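Local atomic coordinates of odorant-binding protein (Phormia regina, PDB entry 5DIC), a protein that binds fatty acids, here two molecules of palmitic acid, and probably carries them as a secreted odorant-binding protein of the blowfly oral disk. Residues A[1-5]-A[72-77]; A[18-23]-A[51-55]; A[29-33]-A[42-48]. One frame throughout, in Å; residues are numbered along the deposited sequence.

Contact 1 (A[1-5]-A[72-77]); sequences HLELT and KLSPHF. With PLM (palmitic acid), chain B; PLM (palmitic acid), chain C.
Lys72 joins the contact through its backbone: its O lies 4.2 Å from Leu2 CD2, while the side chain leads off to a palmitic acid. The long chain turns at its last torsion (chi4 -76°), and Lys72 NZ hydrogen-bonds O1 of the chain B palmitate at 2.6 Å. Lys72 thus serves both the N-terminal segment, through its carbonyl, and the palmitate head group, where the bond is probably an ion pair. Leu73 is the buried member. Leu73 CD2 meets Leu2 CD1 at 4.0 Å, the two side chains crossing at about a right angle, and its CD1 touches methylenes of both palmitates, so that protein and lipid share one apolar surface. At His76 the contact becomes polar. With CG anti to the backbone N (chi1 179°), the imidazole reaches out to the start of the chain, where His1 N donates to His76 NE2 at 2.8 Å. The bond is not quite in line with the ring, the donor standing 26° out of its plane, and His1 O lies over one face of the same imidazole. The Glu3 carboxylate stands nearly perpendicular to this ring, near ND1 but without a hydrogen bond. Phe77 closes the row. His1 CD2 comes to the edge of the phenyl ring, 3.5 Å from Phe77 CZ, and Leu2 CG approaches Phe77 CE2 at 3.8 Å. Over one face passes CF of the chain C palmitate, near the end of its tail; the opposite face has His76 CD2 above its centre. The N-terminal residues are thereby laid along helix 66-77 just before Thr5 caps helix 6-22; beyond them, Leu73 and Phe77 pack on Val82 of helix 79-89, and His1 and Phe77 on Lys112 of helix 97-113.

Contact 2 (A[18-23]-A[51-55]); sequences ECVKQE and CFFEK. With PLM (palmitic acid), chain B.
Lys55 lays its aliphatic chain over the disulfide, Lys55 CG 3.6 Å from Cys19 SG, with Glu18 OE1 also close to that methylene. Beneath it Cys19 and Cys51 are joined SG to SG at 2.1 Å, a near-ideal left-handed bridge (chi3 -81°) that staples helix 6-22 to helix 43-55. The lysine bends at chi2 and then runs out straight, meeting Gln22 from the opposite direction; Lys55 NZ donates to Gln22 OE1 at 2.8 Å, tilted from the carbonyl plane. The other end of that amide is held too. Gln22 NE2 gives one hydrogen to Glu23 OE2 at 2.9 Å, nearly in the amide plane, and another to a water, which in turn donates to Glu54 OE1. With both ends engaged, the Gln22 amide has its flip settled. Glu23 OE2 and Glu54 OE1 approach to 4.9 Å, but both form salt bridges with Arg97 of helix 97-113, which probably offsets their like charges; Glu18 turns instead to His15. On the far side of helix 43-55, Phe53 presents a ring face to CF of the chain B palmitate. A covalent bridge beside a charged, water-linked network probably holds these two helix ends in fixed relation.

Contact 3 (A[29-33]-A[42-48]); sequences EATKL and TPAMKCF
Leu33 pushes CD1 onto the face of Phe48, with Leu33 CD1 3.5 Å from Phe48 CG and 3.9 Å from the ring centroid, a CH-pi contact 28° off the ring normal. This is the tight side. Phe48 extends CG anti to its own backbone N (chi1 172°), which aims the ring at helix 27-34. The other methyl, Leu33 CD2, meets Met45 CE at 4.0 Å. Phe16 and Val25 both pack on Leu33 and Phe48, tying them to helix 6-22 and the loop that follows. Segments 29-33 and 43-48 of helices 27-34 and 43-55 cross at -54°, part of the all-helical fold of the PBP/GOBP family, and the second helix begins within the contact. Thr42 is its N-cap: Thr42 OG1 accepts from Met45 N at 3.3 Å, and Thr42 N points back at Met45 SD in a weak bond, so that the two residues make a capping box. The hydroxyl spends its hydrogen across the contact, Thr42 OG1 donating to Glu29 OE2 at 2.8 Å, reached from above the carboxylate plane. From here outward the fit is looser and wetter. A water donates to Glu29 OE2 and accepts from Ala44 N, linking the carboxylate to another amide of the first helical turn, while Glu29 OE1 takes Ser26 N. Lys32 CE lies by Met45 SD at 3.8 Å, the two side chains at about a right angle; the lysine's amino group makes a long, weak ion pair with Glu28.

How the contacts relate
Contacts 2 and 3 adjoin, their centres about 10 Å apart, and both use helix 43-55: helix 6-22 approaches one part of it, helix 27-34 another. They touch where Phe48 meets Cys19 and Val20, and where Glu23 packs on Cys47, which is itself bonded to Cys98. Both are partly buried, but contact 2 relies on a covalent bridge and a polar mesh, contact 3 on apolar side chains and a helix cap. Contact 1 lies on the surface, its centre about 24 Å from that of contact 3 and across the chain's middle. Its residues meet both palmitates; the chain B molecule reaches on to contact 2, connecting regions that do not touch directly.

Contact 1 (A[1-5]-A[72-77])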
loop_
_atom_site.group_PDB
_atom_site.type_symbol
_atom_site.label_atom_id
_atom_site.label_comp_id
_atom_site.label_asym_id
_atom_site.label_seq_id
_atom_site.Cartn_x
_atom_site.Cartn_y
_atom_site.Cartn_z
ATOM N N HIS A 1 -7.923 -1.443 -13.702
ATOM C CA HIS A 1 -7.559 -1.491 -12.251
ATOM C C HIS A 1 -8.192 -2.698 -11.562
ATOM O O HIS A 1 -9.055 -3.381 -12.118
ATOM C CB HIS A 1 -7.974 -0.181 -11.557
ATOM C CG HIS A 1 -7.275 0.087 -10.252
ATOM N ND1 HIS A 1 -7.676 1.084 -9.387
ATOM C CD2 HIS A 1 -6.215 -0.513 -9.658
ATOM C CE1 HIS A 1 -6.888 1.091 -8.327
ATOM N NE2 HIS A 1 -5.995 0.127 -8.465
ATOM N N LEU A 2 -7.702 -2.985 -10.368
ATOM C CA LEU A 2 -8.223 -4.035 -9.531
ATOM C C LEU A 2 -9.717 -3.925 -9.318
ATOM O O LEU A 2 -10.247 -2.893 -8.898
ATOM C CB LEU A 2 -7.538 -4.015 -8.165
ATOM C CG LEU A 2 -6.075 -4.424 -8.132
ATOM C CD1 LEU A 2 -5.548 -4.290 -6.715
ATOM C CD2 LEU A 2 -5.871 -5.843 -8.660
ATOM N N GLU A 3 -10.389 -5.017 -9.625
ATOM C CA GLU A 3 -11.746 -5.210 -9.189
ATOM C C GLU A 3 -11.633 -6.224 -8.054
ATOM O O GLU A 3 -11.379 -7.411 -8.294
ATOM C CB GLU A 3 -12.608 -5.712 -10.348
ATOM C CG GLU A 3 -12.508 -4.857 -11.614
ATOM C CD GLU A 3 -11.462 -5.337 -12.625
ATOM O OE1 GLU A 3 -10.453 -5.975 -12.240
ATOM O OE2 GLU A 3 -11.643 -5.060 -13.830
ATOM N N LEU A 4 -11.780 -5.755 -6.812
ATOM C CA LEU A 4 -11.604 -6.615 -5.650
ATOM C C LEU A 4 -12.771 -7.568 -5.551
ATOM O O LEU A 4 -13.931 -7.215 -5.817
ATOM C CB LEU A 4 -11.538 -5.823 -4.345
ATOM C CG LEU A 4 -10.428 -4.789 -4.218
ATOM C CD1 LEU A 4 -10.370 -4.292 -2.784
ATOM C CD2 LEU A 4 -9.078 -5.346 -4.641
ATOM N N THR A 5 -12.461 -8.784 -5.156
ATOM C CA THR A 5 -13.486 -9.777 -4.888
ATOM C C THR A 5 -14.147 -9.427 -3.533
ATOM O O THR A 5 -13.622 -8.635 -2.758
ATOM C CB THR A 5 -12.889 -11.183 -4.781
ATOM O OG1 THR A 5 -12.011 -11.231 -3.658
ATOM C CG2 THR A 5 -12.134 -11.573 -6.031
ATOM N N LYS A 72 -0.700 -10.929 -5.980
ATOM C CA LYS A 72 -1.849 -10.052 -5.883
ATOM C C LYS A 72 -2.089 -9.202 -7.109
ATOM O O LYS A 72 -3.241 -8.879 -7.422
ATOM C CB LYS A 72 -1.806 -9.224 -4.621
ATOM C CG LYS A 72 -1.920 -10.082 -3.360
ATOM C CD LYS A 72 -1.928 -9.224 -2.102
ATOM C CE LYS A 72 -1.931 -10.065 -0.860
ATOM N NZ LYS A 72 -3.249 -10.649 -0.583
ATOM N N LEU A 73 -1.032 -8.778 -7.806
ATOM C CA LEU A 73 -1.170 -7.834 -8.890
ATOM C C LEU A 73 -1.004 -8.423 -10.279
ATOM O O LEU A 73 -1.540 -7.861 -11.243
ATOM C CB LEU A 73 -0.181 -6.681 -8.761
ATOM C CG LEU A 73 -0.273 -5.800 -7.532
ATOM C CD1 LEU A 73 0.748 -4.689 -7.660
ATOM C CD2 LEU A 73 -1.666 -5.224 -7.376
ATOM N N SER A 74 -0.281 -9.530 -10.427
ATOM C CA SER A 74 -0.010 -10.041 -11.787
ATOM C C SER A 74 -1.272 -10.412 -12.570
ATOM O O SER A 74 -1.347 -10.113 -13.746
ATOM C CB SER A 74 0.981 -11.213 -11.800
ATOM O OG SER A 74 2.262 -10.779 -11.417
ATOM N N PRO A 75 -2.260 -11.068 -11.933
ATOM C CA PRO A 75 -3.403 -11.495 -12.752
ATOM C C PRO A 75 -4.083 -10.349 -13.480
ATOM O O PRO A 75 -4.454 -10.502 -14.650
ATOM C CB PRO A 75 -4.300 -12.227 -11.741
ATOM C CG PRO A 75 -3.304 -12.784 -10.731
ATOM C CD PRO A 75 -2.304 -11.652 -10.583
ATOM N N HIS A 76 -4.242 -9.213 -12.810
ATOM C CA HIS A 76 -4.909 -8.087 -13.447
ATOM C C HIS A 76 -3.963 -7.208 -14.277
ATOM O O HIS A 76 -4.382 -6.665 -15.308
ATOM C CB HIS A 76 -5.642 -7.198 -12.426
ATOM C CG HIS A 76 -6.313 -6.020 -13.065
ATOM N ND1 HIS A 76 -7.394 -6.156 -13.908
ATOM C CD2 HIS A 76 -5.982 -4.706 -13.097
ATOM C CE1 HIS A 76 -7.710 -4.980 -14.411
ATOM N NE2 HIS A 76 -6.875 -4.082 -13.924
ATOM N N PHE A 77 -2.749 -6.969 -13.776
ATOM C CA PHE A 77 -1.863 -5.969 -14.391
ATOM C C PHE A 77 -0.842 -6.562 -15.365
ATOM O O PHE A 77 -0.249 -5.823 -16.142
ATOM C CB PHE A 77 -1.161 -5.142 -13.313
ATOM C CG PHE A 77 -2.082 -4.215 -12.582
ATOM C CD1 PHE A 77 -2.460 -3.027 -13.178
ATOM C CD2 PHE A 77 -2.544 -4.490 -11.321
ATOM C CE1 PHE A 77 -3.272 -2.129 -12.520
ATOM C CE2 PHE A 77 -3.366 -3.616 -10.661
ATOM C CZ PHE A 77 -3.735 -2.442 -11.268
HETATM C C1 PLM B . -5.698 -8.295 1.009
HETATM O O1 PLM B . -4.833 -8.703 0.189
HETATM O O2 PLM B . -5.649 -8.585 2.217
HETATM C C2 PLM B . -6.823 -7.378 0.600
HETATM C C3 PLM B . -6.685 -6.862 -0.825
HETATM C C4 PLM B . -5.580 -5.832 -0.941
HETATM C C5 PLM B . -5.733 -5.102 -2.263
HETATM C C6 PLM B . -4.494 -4.300 -2.590
HETATM C C7 PLM B . -3.391 -5.211 -3.077
HETATM C C8 PLM B . -2.299 -4.304 -3.584
HETATM C C9 PLM B . -1.002 -5.071 -3.497
HETATM C CA PLM B . 0.154 -4.445 -4.262
HETATM C CB PLM B . 1.276 -3.887 -3.413
HETATM C CC PLM B . 2.107 -2.855 -4.169
HETATM C CD PLM B . 2.332 -1.601 -3.326
HETATM C CE PLM B . 3.195 -1.844 -2.074
HETATM C CF PLM B . 3.500 -0.523 -1.344
HETATM C CG PLM B . 4.412 -0.648 -0.133
HETATM C C1 PLM C . -11.021 -0.783 -1.195
HETATM O O1 PLM C . -11.528 -1.915 -1.393
HETATM O O2 PLM C . -11.518 0.052 -0.398
HETATM C C2 PLM C . -9.774 -0.388 -1.955
HETATM C C3 PLM C . -8.519 -0.973 -1.300
HETATM C C4 PLM C . -7.245 -0.414 -1.937
HETATM C C5 PLM C . -6.014 -1.257 -1.622
HETATM C C6 PLM C . -4.709 -0.628 -2.124
HETATM C C7 PLM C . -4.558 -0.721 -3.642
HETATM C C8 PLM C . -3.132 -0.427 -4.106
HETATM C C9 PLM C . -2.893 -1.026 -5.488
HETATM C CA PLM C . -1.585 -0.571 -6.125
HETATM C CB PLM C . -1.614 -0.882 -7.618
HETATM C CC PLM C . -0.239 -0.800 -8.277
HETATM C CD PLM C . -0.301 -1.441 -9.658
HETATM C CE PLM C . 1.022 -1.538 -10.412
HETATM C CF PLM C . 0.842 -2.360 -11.690
HETATM C CG PLM C . 2.077 -2.476 -12.566
#

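Contact 2 (A[18-23]-A[51-55])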
loop_
_atom_site.group_PDB
_atom_site.type_symbol
_atom_site.label_atom_id
_atom_site.label_comp_id
_atom_site.label_asym_id
_atom_site.label_seq_id
_atom_site.Cartn_x
_atom_site.Cartn_y
_atom_site.Cartn_z
ATOM N N GLU A 18 -7.369 -2.807 11.747
ATOM C CA GLU A 18 -6.145 -3.130 12.466
ATOM C C GLU A 18 -5.179 -1.954 12.444
ATOM O O GLU A 18 -4.541 -1.643 13.448
ATOM C CB GLU A 18 -5.432 -4.328 11.827
ATOM C CG GLU A 18 -6.087 -5.670 12.070
ATOM C CD GLU A 18 -5.591 -6.762 11.135
ATOM O OE1 GLU A 18 -4.909 -6.474 10.125
ATOM O OE2 GLU A 18 -5.914 -7.941 11.424
ATOM N N CYS A 19 -5.023 -1.337 11.287
ATOM C CA CYS A 19 -4.033 -0.277 11.136
ATOM C C CYS A 19 -4.445 1.051 11.700
ATOM O O CYS A 19 -3.610 1.819 12.194
ATOM C CB CYS A 19 -3.646 -0.200 9.685
ATOM S SG CYS A 19 -2.669 -1.643 9.170
ATOM N N VAL A 20 -5.742 1.359 11.691
ATOM C CA VAL A 20 -6.212 2.558 12.376
ATOM C C VAL A 20 -5.842 2.476 13.858
ATOM O O VAL A 20 -5.393 3.446 14.467
ATOM C CB VAL A 20 -7.743 2.733 12.186
ATOM C CG1 VAL A 20 -8.339 3.671 13.225
ATOM C CG2 VAL A 20 -8.056 3.230 10.771
ATOM N N LYS A 21 -6.040 1.297 14.451
ATOM C CA LYS A 21 -5.683 1.091 15.852
ATOM C C LYS A 21 -4.157 1.120 16.063
ATOM O O LYS A 21 -3.647 1.867 16.893
ATOM C CB LYS A 21 -6.254 -0.232 16.344
ATOM C CG LYS A 21 -5.972 -0.496 17.810
ATOM C CD LYS A 21 -6.628 -1.782 18.312
ATOM C CE LYS A 21 -6.323 -2.012 19.783
ATOM N NZ LYS A 21 -6.991 -3.232 20.310
ATOM N N GLN A 22 -3.428 0.334 15.275
ATOM C CA GLN A 22 -1.996 0.159 15.502
ATOM C C GLN A 22 -1.224 1.451 15.311
ATOM O O GLN A 22 -0.290 1.761 16.069
ATOM C CB GLN A 22 -1.427 -0.897 14.557
ATOM C CG GLN A 22 0.034 -1.205 14.784
ATOM C CD GLN A 22 0.502 -2.339 13.927
ATOM O OE1 GLN A 22 0.149 -3.479 14.151
ATOM N NE2 GLN A 22 1.254 -2.018 12.883
ATOM N N GLU A 23 -1.627 2.240 14.306
ATOM C CA GLU A 23 -0.928 3.486 13.980
ATOM C C GLU A 23 -1.593 4.725 14.589
ATOM O O GLU A 23 -1.217 5.846 14.281
ATOM C CB GLU A 23 -0.730 3.622 12.485
ATOM C CG GLU A 23 -0.111 2.384 11.839
ATOM C CD GLU A 23 1.280 2.003 12.295
ATOM O OE1 GLU A 23 2.095 2.899 12.595
ATOM O OE2 GLU A 23 1.578 0.789 12.250
ATOM N N CYS A 51 1.467 0.369 7.454
ATOM C CA CYS A 51 0.848 -0.729 8.175
ATOM C C CYS A 51 -0.006 -1.605 7.265
ATOM O O CYS A 51 0.046 -2.828 7.342
ATOM C CB CYS A 51 0.011 -0.182 9.332
ATOM S SG CYS A 51 -0.917 -1.371 10.283
ATOM N N PHE A 52 -0.808 -0.971 6.405
ATOM C CA PHE A 52 -1.703 -1.730 5.560
ATOM C C PHE A 52 -0.889 -2.674 4.688
ATOM O O PHE A 52 -1.229 -3.852 4.545
ATOM C CB PHE A 52 -2.578 -0.776 4.764
ATOM C CG PHE A 52 -3.601 -1.475 3.930
ATOM C CD1 PHE A 52 -4.830 -1.819 4.473
ATOM C CD2 PHE A 52 -3.337 -1.816 2.626
ATOM C CE1 PHE A 52 -5.768 -2.490 3.724
ATOM C CE2 PHE A 52 -4.275 -2.504 1.863
ATOM C CZ PHE A 52 -5.478 -2.836 2.438
ATOM N N PHE A 53 0.139 -2.142 4.044
ATOM C CA PHE A 53 0.978 -2.974 3.192
ATOM C C PHE A 53 1.740 -4.044 3.921
ATOM O O PHE A 53 1.986 -5.118 3.361
ATOM C CB PHE A 53 1.850 -2.072 2.298
ATOM C CG PHE A 53 1.007 -1.315 1.288
ATOM C CD1 PHE A 53 0.241 -1.996 0.351
ATOM C CD2 PHE A 53 0.931 0.056 1.327
ATOM C CE1 PHE A 53 -0.586 -1.312 -0.516
ATOM C CE2 PHE A 53 0.124 0.765 0.460
ATOM C CZ PHE A 53 -0.646 0.070 -0.459
ATOM N N GLU A 54 2.065 -3.781 5.177
ATOM C CA GLU A 54 2.611 -4.827 6.041
ATOM C C GLU A 54 1.573 -5.928 6.319
ATOM O O GLU A 54 1.863 -7.122 6.201
ATOM C CB GLU A 54 3.130 -4.234 7.350
ATOM C CG GLU A 54 4.354 -3.360 7.198
ATOM C CD GLU A 54 4.704 -2.535 8.421
ATOM O OE1 GLU A 54 3.869 -2.426 9.353
ATOM O OE2 GLU A 54 5.826 -1.965 8.444
ATOM N N LYS A 55 0.350 -5.520 6.694
ATOM C CA LYS A 55 -0.643 -6.506 7.086
ATOM C C LYS A 55 -1.092 -7.391 5.916
ATOM O O LYS A 55 -1.499 -8.526 6.143
ATOM C CB LYS A 55 -1.864 -5.821 7.686
ATOM C CG LYS A 55 -1.657 -5.063 8.965
ATOM C CD LYS A 55 -1.160 -5.892 10.121
ATOM C CE LYS A 55 -0.977 -4.984 11.323
ATOM N NZ LYS A 55 -0.340 -5.652 12.471
HETATM C C1 PLM B . -5.698 -8.295 1.009
HETATM O O1 PLM B . -4.833 -8.703 0.189
HETATM O O2 PLM B . -5.649 -8.585 2.217
HETATM C C2 PLM B . -6.823 -7.378 0.600
HETATM C C3 PLM B . -6.685 -6.862 -0.825
HETATM C C4 PLM B . -5.580 -5.832 -0.941
HETATM C C5 PLM B . -5.733 -5.102 -2.263
HETATM C C6 PLM B . -4.494 -4.300 -2.590
HETATM C C7 PLM B . -3.391 -5.211 -3.077
HETATM C C8 PLM B . -2.299 -4.304 -3.584
HETATM C C9 PLM B . -1.002 -5.071 -3.497
HETATM C CA PLM B . 0.154 -4.445 -4.262
HETATM C CB PLM B . 1.276 -3.887 -3.413
HETATM C CC PLM B . 2.107 -2.855 -4.169
HETATM C CD PLM B . 2.332 -1.601 -3.326
HETATM C CE PLM B . 3.195 -1.844 -2.074
HETATM C CF PLM B . 3.500 -0.523 -1.344
HETATM C CG PLM B . 4.412 -0.648 -0.133
HETATM O O HOH W 1 2.268 -3.995 10.975
#

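Contact 3 (A[29-33]-A[42-48])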
loop_
_atom_site.group_PDB
_atom_site.type_symbol
_atom_site.label_atom_id
_atom_site.label_comp_id
_atom_site.label_asym_id
_atom_site.label_seq_id
_atom_site.Cartn_x
_atom_site.Cartn_y
_atom_site.Cartn_z
ATOM N N GLU A 29 -8.554 11.489 10.281
ATOM C CA GLU A 29 -7.618 10.862 9.360
ATOM C C GLU A 29 -8.201 9.551 8.819
ATOM O O GLU A 29 -8.068 9.238 7.632
ATOM C CB GLU A 29 -6.259 10.600 10.051
ATOM C CG GLU A 29 -5.444 11.861 10.275
ATOM C CD GLU A 29 -4.274 11.686 11.251
ATOM O OE1 GLU A 29 -4.364 10.845 12.164
ATOM O OE2 GLU A 29 -3.306 12.461 11.109
ATOM N N ALA A 30 -8.832 8.780 9.696
ATOM C CA ALA A 30 -9.427 7.496 9.291
ATOM C C ALA A 30 -10.516 7.708 8.252
ATOM O O ALA A 30 -10.617 6.945 7.312
ATOM C CB ALA A 30 -9.988 6.735 10.491
ATOM N N THR A 31 -11.333 8.740 8.420
ATOM C CA THR A 31 -12.386 9.013 7.445
ATOM C C THR A 31 -11.808 9.507 6.107
ATOM O O THR A 31 -12.302 9.119 5.045
ATOM C CB THR A 31 -13.489 9.900 8.029
ATOM O OG1 THR A 31 -14.606 9.817 7.152
ATOM C CG2 THR A 31 -13.144 11.292 8.131
ATOM N N LYS A 32 -10.747 10.305 6.152
ATOM C CA LYS A 32 -10.060 10.617 4.907
ATOM C C LYS A 32 -9.608 9.357 4.218
ATOM O O LYS A 32 -9.789 9.188 3.003
ATOM C CB LYS A 32 -8.883 11.568 5.120
ATOM C CG LYS A 32 -9.324 12.992 5.427
ATOM C CD LYS A 32 -8.184 13.975 5.361
ATOM C CE LYS A 32 -7.288 13.966 6.570
ATOM N NZ LYS A 32 -6.578 15.279 6.657
ATOM N N LEU A 33 -8.949 8.481 4.966
ATOM C CA LEU A 33 -8.432 7.244 4.367
ATOM C C LEU A 33 -9.539 6.376 3.767
ATOM O O LEU A 33 -9.398 5.872 2.652
ATOM C CB LEU A 33 -7.607 6.466 5.396
ATOM C CG LEU A 33 -6.294 7.114 5.823
ATOM C CD1 LEU A 33 -5.838 6.579 7.177
ATOM C CD2 LEU A 33 -5.253 6.931 4.734
ATOM N N THR A 42 -1.063 13.127 6.080
ATOM C CA THR A 42 -0.418 13.432 7.340
ATOM C C THR A 42 0.555 12.301 7.732
ATOM O O THR A 42 0.481 11.198 7.167
ATOM C CB THR A 42 -1.444 13.607 8.447
ATOM O OG1 THR A 42 -2.077 12.350 8.639
ATOM C CG2 THR A 42 -2.507 14.665 8.103
ATOM N N PRO A 43 1.393 12.529 8.750
ATOM C CA PRO A 43 2.311 11.463 9.171
ATOM C C PRO A 43 1.582 10.171 9.573
ATOM O O PRO A 43 2.028 9.091 9.223
ATOM C CB PRO A 43 3.093 12.099 10.329
ATOM C CG PRO A 43 3.122 13.547 9.942
ATOM C CD PRO A 43 1.760 13.824 9.361
ATOM N N ALA A 44 0.458 10.274 10.282
ATOM C CA ALA A 44 -0.249 9.084 10.713
ATOM C C ALA A 44 -0.916 8.391 9.528
ATOM O O ALA A 44 -1.053 7.170 9.533
ATOM C CB ALA A 44 -1.268 9.396 11.801
ATOM N N MET A 45 -1.334 9.150 8.509
ATOM C CA MET A 45 -1.830 8.514 7.302
ATOM C C MET A 45 -0.736 7.724 6.563
ATOM O O MET A 45 -1.010 6.642 6.035
ATOM C CB MET A 45 -2.478 9.552 6.383
ATOM C CG MET A 45 -3.745 10.155 6.974
ATOM S SD MET A 45 -4.336 11.612 6.109
ATOM C CE MET A 45 -4.844 10.860 4.573
ATOM N N LYS A 46 0.484 8.265 6.536
ATOM C CA LYS A 46 1.596 7.505 5.971
ATOM C C LYS A 46 1.861 6.240 6.769
ATOM O O LYS A 46 2.124 5.176 6.196
ATOM C CB LYS A 46 2.866 8.366 5.934
ATOM C CG LYS A 46 2.776 9.564 4.997
ATOM C CD LYS A 46 4.140 10.282 4.977
ATOM C CE LYS A 46 4.202 11.509 4.117
ATOM N NZ LYS A 46 5.582 12.075 4.272
ATOM N N CYS A 47 1.795 6.339 8.090
ATOM C CA CYS A 47 1.970 5.137 8.882
ATOM C C CYS A 47 0.845 4.134 8.678
ATOM O O CYS A 47 1.096 2.939 8.593
ATOM C CB CYS A 47 2.072 5.461 10.350
ATOM S SG CYS A 47 3.605 6.289 10.848
ATOM N N PHE A 48 -0.397 4.630 8.576
ATOM C CA PHE A 48 -1.503 3.746 8.229
ATOM C C PHE A 48 -1.215 2.966 6.947
ATOM O O PHE A 48 -1.414 1.756 6.898
ATOM C CB PHE A 48 -2.800 4.552 8.041
ATOM C CG PHE A 48 -3.909 3.699 7.485
ATOM C CD1 PHE A 48 -4.062 3.583 6.130
ATOM C CD2 PHE A 48 -4.732 2.955 8.304
ATOM C CE1 PHE A 48 -4.991 2.714 5.585
ATOM C CE2 PHE A 48 -5.672 2.105 7.789
ATOM C CZ PHE A 48 -5.802 1.973 6.430
HETATM O O HOH W 2 -0.562 12.673 11.502
#